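PDB 2HJ0: putative citrate lyase, alfa subunit from Streptococcus mutans, which is probably the alpha subunit of a citrate lyase, a mixed alpha/beta protein of the CitF family that assembles here as two chains. Local coordinates for residues A404-L416 with T433-V445. Sequence-based numbering, arbitrary orientation.
Sequences AFAAKMSLVISPL and TPGTSVDVVVTEV
Asp439 grips Ser410 at the point where two neighbouring parallel strands begin, and the two residues show how a side chain can supply the acceptor that starts a ladder. With CG set anti to its own carbonyl carbon (chi1 -62°), Asp439 offers the anti lone pair of OD2 to Ser410 N at 2.6 Å, an almost straight bond. The carboxylate is probably stabilised as the anion, for its other oxygen, OD1, forms a salt bridge with Arg453. Ser410 O in turn accepts from Asp439 N, off the carbonyl plane, and more directly from Val440 N at 2.9 Å, while Ser410 OG turns back to Ala404 O, 2.6 Å away and on a lone pair, tying the strand to the end of its preceding helix.

From there the parallel ladder runs on: Val412 N binds Val440 O, Val442 N approaches Val412 O from above the carbonyl plane, and Ser414 N meets Val442 O. Strands 409-413 and 440-442 are interior members of the mixed sheet of an alpha/beta domain, with strand 369-372 along the other edge of 409-413. On one face Leu411 and Val440 lie side by side, as do Ile413 and Val442, where Ile413 CG2 abuts Val442 CB; helix 251-265 covers Ile413 and Val442. Val412 points to the opposite face, with Val441, and there its CG2 meets CG1 of Val438, from the loop leading into strand 440-442, at 3.5 Å, the side chains of Val412 and Val438 crossing at about a right angle.

Beyond the strands, Glu444 bends at chi2 (-79°) and brings its carboxylate across Leu416, whose N donates to the syn lone pair of OE2 at 2.8 Å. Leu416 CD2 packs on Val445 CG2 at 3.5 Å, beside Lys476 of helix 470-481, which both side chains touch.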
ATOM      1  N   ALA A 404      16.088  11.628 -15.662  1.00 11.17           N
ATOM      2  CA  ALA A 404      16.645  12.635 -16.551  1.00 10.83           C
ATOM      3  C   ALA A 404      15.555  13.611 -16.939  1.00 10.97           C
ATOM      4  O   ALA A 404      15.798  14.802 -17.113  1.00 12.81           O
ATOM      5  CB  ALA A 404      17.224  11.996 -17.795  1.00  9.08           C
ATOM      6  N   PHE A 405      14.336  13.117 -17.084  1.00 10.07           N
ATOM      7  CA  PHE A 405      13.268  14.013 -17.457  1.00  9.51           C
ATOM      8  C   PHE A 405      12.688  14.780 -16.268  1.00  9.83           C
ATOM      9  O   PHE A 405      12.535  15.995 -16.335  1.00 10.57           O
ATOM     10  CB  PHE A 405      12.166  13.239 -18.183  1.00  8.17           C
ATOM     11  CG  PHE A 405      10.916  14.044 -18.426  1.00  7.17           C
ATOM     12  CD1 PHE A 405       9.906  14.091 -17.474  1.00  5.35           C
ATOM     13  CD2 PHE A 405      10.760  14.773 -19.599  1.00  6.01           C
ATOM     14  CE1 PHE A 405       8.771  14.846 -17.686  1.00  6.49           C
ATOM     15  CE2 PHE A 405       9.624  15.532 -19.816  1.00  5.48           C
ATOM     16  CZ  PHE A 405       8.628  15.569 -18.858  1.00  6.54           C
ATOM     17  N   ALA A 406      12.373  14.074 -15.187  1.00  8.92           N
ATOM     18  CA  ALA A 406      11.777  14.705 -14.030  1.00  8.60           C
ATOM     19  C   ALA A 406      12.661  15.744 -13.372  1.00 10.42           C
ATOM     20  O   ALA A 406      12.192  16.830 -13.026  1.00 12.22           O
ATOM     21  CB  ALA A 406      11.383  13.667 -13.030  1.00  8.82           C
ATOM     22  N   ALA A 407      13.938  15.423 -13.210  1.00 11.11           N
ATOM     23  CA  ALA A 407      14.892  16.324 -12.562  1.00 11.78           C
ATOM     24  C   ALA A 407      14.910  17.735 -13.160  1.00 12.76           C
ATOM     25  O   ALA A 407      14.742  17.914 -14.362  1.00 12.83           O
ATOM     26  CB  ALA A 407      16.282  15.715 -12.619  1.00 12.13           C
ATOM     27  N   LYS A 408      15.096  18.729 -12.299  1.00 13.08           N
ATOM     28  CA  LYS A 408      15.143  20.114 -12.718  1.00 13.39           C
ATOM     29  C   LYS A 408      16.378  20.269 -13.563  1.00 14.20           C
ATOM     30  O   LYS A 408      16.399  21.027 -14.521  1.00 14.58           O
ATOM     31  CB  LYS A 408      15.298  21.049 -11.522  1.00 16.20           C
ATOM     32  CG  LYS A 408      14.214  20.994 -10.468  1.00 17.84           C
ATOM     33  CD  LYS A 408      12.921  21.588 -10.947  1.00 19.83           C
ATOM     34  CE  LYS A 408      12.021  21.874  -9.756  1.00 23.04           C
ATOM     35  NZ  LYS A 408      11.768  20.653  -8.933  1.00 23.92           N
HETATM   36  N   MSE A 409      17.437  19.571 -13.181  1.00 15.65           N
HETATM   37  CA  MSE A 409      18.683  19.648 -13.928  1.00 16.87           C
HETATM   38  C   MSE A 409      19.374  18.296 -13.995  1.00 16.67           C
HETATM   39  O   MSE A 409      19.824  17.756 -12.982  1.00 16.13           O
HETATM   40  CB  MSE A 409      19.611  20.681 -13.300  1.00 16.40           C
HETATM   41  CG  MSE A 409      20.953  20.792 -13.987  1.00 19.27           C
HETATM   42 SE   MSE A 409      22.022  22.161 -13.132  1.00 22.81          SE
HETATM   43  CE  MSE A 409      22.574  21.188 -11.574  1.00 18.33           C
ATOM     44  N   SER A 410      19.453  17.766 -15.210  1.00 16.87           N
ATOM     45  CA  SER A 410      20.069  16.475 -15.457  1.00 17.34           C
ATOM     46  C   SER A 410      21.535  16.563 -15.842  1.00 16.66           C
ATOM     47  O   SER A 410      21.897  17.260 -16.790  1.00 15.54           O
ATOM     48  CB  SER A 410      19.311  15.742 -16.561  1.00 18.04           C
ATOM     49  OG  SER A 410      18.107  15.198 -16.061  1.00 22.15           O
ATOM     50  N   LEU A 411      22.378  15.849 -15.101  1.00 16.34           N
ATOM     51  CA  LEU A 411      23.802  15.822 -15.399  1.00 14.99           C
ATOM     52  C   LEU A 411      24.185  14.452 -15.911  1.00 15.31           C
ATOM     53  O   LEU A 411      23.839  13.439 -15.310  1.00 16.11           O
ATOM     54  CB  LEU A 411      24.636  16.125 -14.158  1.00 14.20           C
ATOM     55  CG  LEU A 411      25.184  17.541 -14.060  1.00 14.71           C
ATOM     56  CD1 LEU A 411      24.007  18.505 -13.937  1.00 16.62           C
ATOM     57  CD2 LEU A 411      26.110  17.659 -12.860  1.00 13.91           C
ATOM     58  N   VAL A 412      24.880  14.418 -17.038  1.00 15.21           N
ATOM     59  CA  VAL A 412      25.347  13.157 -17.593  1.00 14.83           C
ATOM     60  C   VAL A 412      26.873  13.264 -17.623  1.00 15.21           C
ATOM     61  O   VAL A 412      27.456  13.943 -18.478  1.00 13.65           O
ATOM     62  CB  VAL A 412      24.793  12.904 -19.032  1.00 14.30           C
ATOM     63  CG1 VAL A 412      25.452  11.681 -19.643  1.00 12.50           C
ATOM     64  CG2 VAL A 412      23.283  12.701 -18.983  1.00 12.22           C
ATOM     65  N   ILE A 413      27.520  12.620 -16.661  1.00 15.62           N
ATOM     66  CA  ILE A 413      28.969  12.662 -16.601  1.00 16.54           C
ATOM     67  C   ILE A 413      29.566  11.358 -17.088  1.00 17.00           C
ATOM     68  O   ILE A 413      29.009  10.288 -16.864  1.00 18.05           O
ATOM     69  CB  ILE A 413      29.469  12.949 -15.164  1.00 17.01           C
ATOM     70  CG1 ILE A 413      29.243  11.736 -14.264  1.00 16.54           C
ATOM     71  CG2 ILE A 413      28.736  14.147 -14.588  1.00 16.26           C
ATOM     72  CD1 ILE A 413      29.831  11.909 -12.890  1.00 17.38           C
ATOM     73  N   SER A 414      30.701  11.463 -17.769  1.00 18.61           N
ATOM     74  CA  SER A 414      31.400  10.297 -18.307  1.00 20.33           C
ATOM     75  C   SER A 414      32.718  10.646 -19.006  1.00 20.59           C
ATOM     76  O   SER A 414      32.802  11.629 -19.751  1.00 18.98           O
ATOM     77  CB  SER A 414      30.521   9.544 -19.297  1.00 19.40           C
ATOM     78  OG  SER A 414      31.315   8.579 -19.960  1.00 19.85           O
ATOM     79  N   PRO A 415      33.759   9.820 -18.795  1.00 21.10           N
ATOM     80  CA  PRO A 415      35.051  10.095 -19.428  1.00 21.89           C
ATOM     81  C   PRO A 415      34.895  10.332 -20.917  1.00 22.82           C
ATOM     82  O   PRO A 415      33.969   9.829 -21.550  1.00 22.67           O
ATOM     83  CB  PRO A 415      35.872   8.854 -19.104  1.00 20.58           C
ATOM     84  CG  PRO A 415      34.839   7.796 -18.979  1.00 22.20           C
ATOM     85  CD  PRO A 415      33.750   8.474 -18.204  1.00 21.04           C
ATOM     86  N   LEU A 416      35.800  11.130 -21.461  1.00 23.82           N
ATOM     87  CA  LEU A 416      35.792  11.468 -22.865  1.00 24.02           C
ATOM     88  C   LEU A 416      35.917  10.210 -23.713  1.00 24.67           C
ATOM     89  O   LEU A 416      35.268  10.077 -24.747  1.00 24.35           O
ATOM     90  CB  LEU A 416      36.948  12.416 -23.149  1.00 24.27           C
ATOM     91  CG  LEU A 416      36.824  13.302 -24.381  1.00 25.29           C
ATOM     92  CD1 LEU A 416      35.564  14.154 -24.278  1.00 25.08           C
ATOM     93  CD2 LEU A 416      38.061  14.189 -24.486  1.00 23.85           C
ATOM     94  N   THR A 433      17.731   7.718 -23.622  1.00  8.60           N
ATOM     95  CA  THR A 433      17.307   9.005 -23.079  1.00  6.45           C
ATOM     96  C   THR A 433      17.536  10.127 -24.087  1.00  6.49           C
ATOM     97  O   THR A 433      18.661  10.394 -24.506  1.00  5.83           O
ATOM     98  CB  THR A 433      18.078   9.363 -21.791  1.00  5.86           C
ATOM     99  OG1 THR A 433      17.888   8.331 -20.815  1.00  7.42           O
ATOM    100  CG2 THR A 433      17.593  10.700 -21.229  1.00  2.76           C
ATOM    101  N   PRO A 434      16.465  10.812 -24.485  1.00  5.97           N
ATOM    102  CA  PRO A 434      16.543  11.916 -25.450  1.00  8.24           C
ATOM    103  C   PRO A 434      17.331  13.118 -24.927  1.00  9.36           C
ATOM    104  O   PRO A 434      17.261  13.451 -23.741  1.00  9.86           O
ATOM    105  CB  PRO A 434      15.077  12.260 -25.709  1.00  8.00           C
ATOM    106  CG  PRO A 434      14.437  11.964 -24.381  1.00  8.47           C
ATOM    107  CD  PRO A 434      15.097  10.649 -23.966  1.00  6.15           C
ATOM    108  N   GLY A 435      18.074  13.761 -25.826  1.00  8.72           N
ATOM    109  CA  GLY A 435      18.881  14.904 -25.452  1.00  9.41           C
ATOM    110  C   GLY A 435      18.078  15.987 -24.778  1.00 10.19           C
ATOM    111  O   GLY A 435      18.567  16.713 -23.903  1.00 10.79           O
ATOM    112  N   THR A 436      16.829  16.106 -25.192  1.00  9.49           N
ATOM    113  CA  THR A 436      15.949  17.101 -24.601  1.00 10.11           C
ATOM    114  C   THR A 436      15.789  16.932 -23.083  1.00 10.19           C
ATOM    115  O   THR A 436      15.214  17.798 -22.434  1.00  8.60           O
ATOM    116  CB  THR A 436      14.587  17.028 -25.233  1.00  8.31           C
ATOM    117  OG1 THR A 436      14.165  15.664 -25.255  1.00 10.30           O
ATOM    118  CG2 THR A 436      14.636  17.566 -26.639  1.00  7.74           C
ATOM    119  N   SER A 437      16.295  15.823 -22.538  1.00 10.36           N
ATOM    120  CA  SER A 437      16.227  15.540 -21.103  1.00 12.78           C
ATOM    121  C   SER A 437      17.591  15.723 -20.444  1.00 14.41           C
ATOM    122  O   SER A 437      17.712  15.707 -19.219  1.00 14.89           O
ATOM    123  CB  SER A 437      15.753  14.099 -20.842  1.00 11.67           C
ATOM    124  OG  SER A 437      14.354  13.964 -20.959  1.00 11.59           O
ATOM    125  N   VAL A 438      18.624  15.868 -21.265  1.00 15.02           N
ATOM    126  CA  VAL A 438      19.969  16.038 -20.753  1.00 13.99           C
ATOM    127  C   VAL A 438      20.284  17.525 -20.747  1.00 14.52           C
ATOM    128  O   VAL A 438      20.252  18.183 -21.785  1.00 14.88           O
ATOM    129  CB  VAL A 438      20.976  15.278 -21.620  1.00 13.97           C
ATOM    130  CG1 VAL A 438      22.367  15.425 -21.045  1.00 13.09           C
ATOM    131  CG2 VAL A 438      20.568  13.806 -21.693  1.00 14.00           C
ATOM    132  N   ASP A 439      20.572  18.050 -19.562  1.00 14.74           N
ATOM    133  CA  ASP A 439      20.862  19.465 -19.400  1.00 14.61           C
ATOM    134  C   ASP A 439      22.336  19.810 -19.454  1.00 13.85           C
ATOM    135  O   ASP A 439      22.742  20.728 -20.171  1.00 14.94           O
ATOM    136  CB  ASP A 439      20.276  19.960 -18.085  1.00 14.82           C
ATOM    137  CG  ASP A 439      18.770  19.822 -18.038  1.00 16.31           C
ATOM    138  OD1 ASP A 439      18.110  20.391 -18.929  1.00 16.06           O
ATOM    139  OD2 ASP A 439      18.242  19.145 -17.117  1.00 17.90           O
ATOM    140  N   VAL A 440      23.139  19.085 -18.691  1.00 12.61           N
ATOM    141  CA  VAL A 440      24.565  19.349 -18.648  1.00 11.29           C
ATOM    142  C   VAL A 440      25.366  18.074 -18.720  1.00 10.83           C
ATOM    143  O   VAL A 440      25.065  17.095 -18.041  1.00 11.28           O
ATOM    144  CB  VAL A 440      24.964  20.070 -17.344  1.00 12.05           C
ATOM    145  CG1 VAL A 440      26.451  20.423 -17.393  1.00 11.01           C
ATOM    146  CG2 VAL A 440      24.101  21.306 -17.138  1.00  8.87           C
ATOM    147  N   VAL A 441      26.397  18.102 -19.547  1.00 10.82           N
ATOM    148  CA  VAL A 441      27.274  16.961 -19.719  1.00 11.69           C
ATOM    149  C   VAL A 441      28.625  17.321 -19.091  1.00 12.87           C
ATOM    150  O   VAL A 441      29.140  18.420 -19.298  1.00 13.18           O
ATOM    151  CB  VAL A 441      27.443  16.632 -21.225  1.00 10.36           C
ATOM    152  CG1 VAL A 441      28.565  15.633 -21.431  1.00 10.03           C
ATOM    153  CG2 VAL A 441      26.152  16.075 -21.775  1.00  8.24           C
ATOM    154  N   VAL A 442      29.187  16.404 -18.307  1.00 13.68           N
ATOM    155  CA  VAL A 442      30.468  16.644 -17.650  1.00 14.16           C
ATOM    156  C   VAL A 442      31.511  15.591 -18.045  1.00 14.98           C
ATOM    157  O   VAL A 442      31.242  14.392 -17.986  1.00 14.63           O
ATOM    158  CB  VAL A 442      30.302  16.633 -16.112  1.00 13.58           C
ATOM    159  CG1 VAL A 442      31.622  16.960 -15.431  1.00 12.98           C
ATOM    160  CG2 VAL A 442      29.230  17.627 -15.701  1.00 12.86           C
ATOM    161  N   THR A 443      32.694  16.056 -18.448  1.00 15.87           N
ATOM    162  CA  THR A 443      33.800  15.184 -18.847  1.00 17.50           C
ATOM    163  C   THR A 443      35.073  15.637 -18.139  1.00 17.94           C
ATOM    164  O   THR A 443      35.027  16.542 -17.307  1.00 18.42           O
ATOM    165  CB  THR A 443      34.049  15.258 -20.355  1.00 18.28           C
ATOM    166  OG1 THR A 443      34.576  16.549 -20.693  1.00 19.96           O
ATOM    167  CG2 THR A 443      32.759  15.034 -21.113  1.00 17.59           C
ATOM    168  N   GLU A 444      36.213  15.032 -18.459  1.00 18.75           N
ATOM    169  CA  GLU A 444      37.446  15.450 -17.791  1.00 18.99           C
ATOM    170  C   GLU A 444      38.047  16.669 -18.483  1.00 18.93           C
ATOM    171  O   GLU A 444      39.007  17.273 -18.007  1.00 16.96           O
ATOM    172  CB  GLU A 444      38.459  14.299 -17.733  1.00 17.85           C
ATOM    173  CG  GLU A 444      39.158  13.938 -19.033  1.00 20.68           C
ATOM    174  CD  GLU A 444      38.308  13.094 -19.985  1.00 21.64           C
ATOM    175  OE1 GLU A 444      38.897  12.430 -20.860  1.00 22.23           O
ATOM    176  OE2 GLU A 444      37.070  13.095 -19.870  1.00 20.89           O
ATOM    177  N   VAL A 445      37.434  17.046 -19.597  1.00 20.34           N
ATOM    178  CA  VAL A 445      37.887  18.177 -20.379  1.00 20.97           C
ATOM    179  C   VAL A 445      37.020  19.400 -20.116  1.00 21.69           C
ATOM    180  O   VAL A 445      37.372  20.519 -20.489  1.00 22.95           O
ATOM    181  CB  VAL A 445      37.853  17.821 -21.860  1.00 20.60           C
ATOM    182  CG1 VAL A 445      38.373  18.969 -22.694  1.00 21.49           C
ATOM    183  CG2 VAL A 445      38.700  16.583 -22.084  1.00 22.21           C
TER